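Local coordinates for protein ribonucleoside-diphosphate reductase (Pseudomonas aeruginosa, PDB 5IM3) that probably catalyses the thioredoxin-dependent reduction of ribonucleoside diphosphates to deoxyribonucleotides for DNA synthesis, and binds dATP as an allosteric nucleotide, at residues H655-L660 with R762-M767. Sequence-based numbering, arbitrary orientation.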
loop_
_atom_site.group_PDB
_atom_site.type_symbol
_atom_site.label_atom_id
_atom_site.label_comp_id
_atom_site.label_asym_id
_atom_site.label_seq_id
_atom_site.Cartn_x
_atom_site.Cartn_y
_atom_site.Cartn_z
ATOM N N HIS A 655 1.231 -10.704 -56.602
ATOM C CA HIS A 655 0.281 -11.474 -55.809
ATOM C C HIS A 655 -1.105 -10.855 -55.730
ATOM O O HIS A 655 -2.065 -11.574 -55.434
ATOM C CB HIS A 655 0.818 -11.654 -54.381
ATOM C CG HIS A 655 2.259 -12.049 -54.326
ATOM N ND1 HIS A 655 2.743 -13.183 -54.942
ATOM C CD2 HIS A 655 3.325 -11.459 -53.733
ATOM C CE1 HIS A 655 4.044 -13.276 -54.730
ATOM N NE2 HIS A 655 4.421 -12.242 -53.999
ATOM N N ARG A 656 -1.228 -9.555 -55.964
ATOM C CA ARG A 656 -2.513 -8.865 -55.985
ATOM C C ARG A 656 -3.387 -9.193 -54.773
ATOM O O ARG A 656 -4.536 -9.623 -54.927
ATOM C CB ARG A 656 -3.265 -9.169 -57.275
ATOM C CG ARG A 656 -2.454 -8.979 -58.557
ATOM C CD ARG A 656 -3.363 -8.960 -59.785
ATOM N NE ARG A 656 -4.233 -7.786 -59.775
ATOM C CZ ARG A 656 -3.917 -6.613 -60.318
ATOM N NH1 ARG A 656 -2.756 -6.449 -60.938
ATOM N NH2 ARG A 656 -4.767 -5.599 -60.247
ATOM N N PRO A 657 -2.887 -8.989 -53.557
ATOM C CA PRO A 657 -3.754 -9.126 -52.386
ATOM C C PRO A 657 -4.623 -7.897 -52.195
ATOM O O PRO A 657 -4.229 -6.769 -52.496
ATOM C CB PRO A 657 -2.761 -9.280 -51.230
ATOM C CG PRO A 657 -1.579 -8.494 -51.671
ATOM C CD PRO A 657 -1.500 -8.661 -53.170
ATOM N N VAL A 658 -5.833 -8.136 -51.693
ATOM C CA VAL A 658 -6.731 -7.074 -51.271
ATOM C C VAL A 658 -7.258 -7.439 -49.892
ATOM O O VAL A 658 -7.084 -8.560 -49.412
ATOM C CB VAL A 658 -7.894 -6.844 -52.268
ATOM C CG1 VAL A 658 -7.348 -6.482 -53.651
ATOM C CG2 VAL A 658 -8.795 -8.070 -52.351
ATOM N N GLY A 659 -7.903 -6.467 -49.250
ATOM C CA GLY A 659 -8.476 -6.682 -47.935
ATOM C C GLY A 659 -9.856 -6.074 -47.794
ATOM O O GLY A 659 -9.990 -4.904 -47.428
ATOM N N LEU A 660 -10.888 -6.861 -48.087
ATOM C CA LEU A 660 -12.272 -6.419 -47.954
ATOM C C LEU A 660 -12.763 -6.734 -46.545
ATOM O O LEU A 660 -12.800 -7.904 -46.145
ATOM C CB LEU A 660 -13.162 -7.099 -48.997
ATOM C CG LEU A 660 -14.650 -6.735 -48.978
ATOM C CD1 LEU A 660 -14.863 -5.290 -49.389
ATOM C CD2 LEU A 660 -15.442 -7.667 -49.877
ATOM N N ARG A 762 -8.170 -14.068 -58.955
ATOM C CA ARG A 762 -7.445 -12.854 -59.297
ATOM C C ARG A 762 -6.581 -12.332 -58.158
ATOM O O ARG A 762 -5.669 -11.539 -58.411
ATOM C CB ARG A 762 -8.449 -11.775 -59.727
ATOM C CG ARG A 762 -7.860 -10.418 -60.086
ATOM C CD ARG A 762 -6.922 -10.489 -61.276
ATOM N NE ARG A 762 -6.493 -9.155 -61.683
ATOM C CZ ARG A 762 -5.607 -8.909 -62.639
ATOM N NH1 ARG A 762 -5.041 -9.911 -63.296
ATOM N NH2 ARG A 762 -5.287 -7.657 -62.937
ATOM N N ASN A 763 -6.830 -12.765 -56.921
ATOM C CA ASN A 763 -6.210 -12.153 -55.754
ATOM C C ASN A 763 -5.748 -13.224 -54.775
ATOM O O ASN A 763 -6.502 -14.150 -54.460
ATOM C CB ASN A 763 -7.194 -11.201 -55.068
ATOM C CG ASN A 763 -7.831 -10.225 -56.036
ATOM O OD1 ASN A 763 -8.958 -10.427 -56.493
ATOM N ND2 ASN A 763 -7.111 -9.157 -56.352
ATOM N N SER A 764 -4.513 -13.084 -54.284
ATOM C CA SER A 764 -3.959 -14.062 -53.350
ATOM C C SER A 764 -4.659 -14.011 -52.000
ATOM O O SER A 764 -4.813 -15.047 -51.343
ATOM C CB SER A 764 -2.457 -13.827 -53.167
ATOM O OG SER A 764 -2.204 -12.525 -52.667
ATOM N N ASN A 765 -5.069 -12.824 -51.568
ATOM C CA ASN A 765 -5.837 -12.639 -50.349
ATOM C C ASN A 765 -6.993 -11.700 -50.660
ATOM O O ASN A 765 -6.861 -10.787 -51.482
ATOM C CB ASN A 765 -4.970 -12.073 -49.208
ATOM C CG ASN A 765 -3.973 -13.089 -48.661
ATOM O OD1 ASN A 765 -4.233 -13.746 -47.652
ATOM N ND2 ASN A 765 -2.826 -13.215 -49.324
ATOM N N ILE A 766 -8.133 -11.931 -50.005
ATOM C CA ILE A 766 -9.375 -11.230 -50.312
ATOM C C ILE A 766 -9.843 -10.372 -49.142
ATOM O O ILE A 766 -10.217 -9.209 -49.322
ATOM C CB ILE A 766 -10.490 -12.213 -50.730
ATOM C CG1 ILE A 766 -9.984 -13.281 -51.705
ATOM C CG2 ILE A 766 -11.636 -11.437 -51.358
ATOM C CD1 ILE A 766 -9.704 -12.771 -53.079
ATOM N N MET A 767 -9.854 -10.937 -47.937
ATOM C CA MET A 767 -10.598 -10.371 -46.821
ATOM C C MET A 767 -9.685 -10.012 -45.658
ATOM O O MET A 767 -8.730 -10.731 -45.351
ATOM C CB MET A 767 -11.660 -11.352 -46.344
ATOM C CG MET A 767 -12.585 -11.816 -47.446
ATOM S SD MET A 767 -13.472 -13.297 -46.973
ATOM C CE MET A 767 -14.585 -12.618 -45.747
#
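In the ten-stranded alpha-beta barrel of this reductase, the passage from helix 646-655 into barrel strand 659-663 is held by a loop from a distant part of the chain, and the join begins where His-655 meets Ser-764. The carbonyl O of His-655 takes two bonds: Ser-764 N approaches almost in line with the C=O (3.1 Å), while Ser-764 OG, 2.9 Å away, comes from above the carbonyl plane. OG can double back in this way because chi1 of 59° sets it between the backbone N and carbonyl carbon of Ser-764. One residue on, Arg-656 has left the helix with positive phi; Asn-763 ND2 donates to its carbonyl O at 3.0 Å, and that oxygen lies almost in the plane of the Asn-763 side-chain amide. Backbone bonds carry the pairing onward: Val-658 N reaches Asn-765 O at 2.9 Å over a nearly straight path (174°), and Leu-660 N meets a lone pair of Ile-766 O at 2.7 Å. CG2 of Val-658 packs against both acceptor oxygens. At the helix end the side chains of Arg-656 and Arg-762 cross, guanidinium planes 28° apart, with Arg-762 NH2 over the centre of the Arg-656 group, 3.1 Å from its CZ. Asp-635 of helix 620-640 forms salt bridges to both arginines and also accepts from Asn-763 ND2, whose OD1 is hydrogen-bonded to Ser-700 OG; Asp-639 takes Arg-656 NH1. The shared carboxylate probably offsets much of the cost of bringing two cations so close, so that a largely buried cluster of charge, together with carbonyls leaving the helix, fixes the loop 762-767 beside the start of the strand.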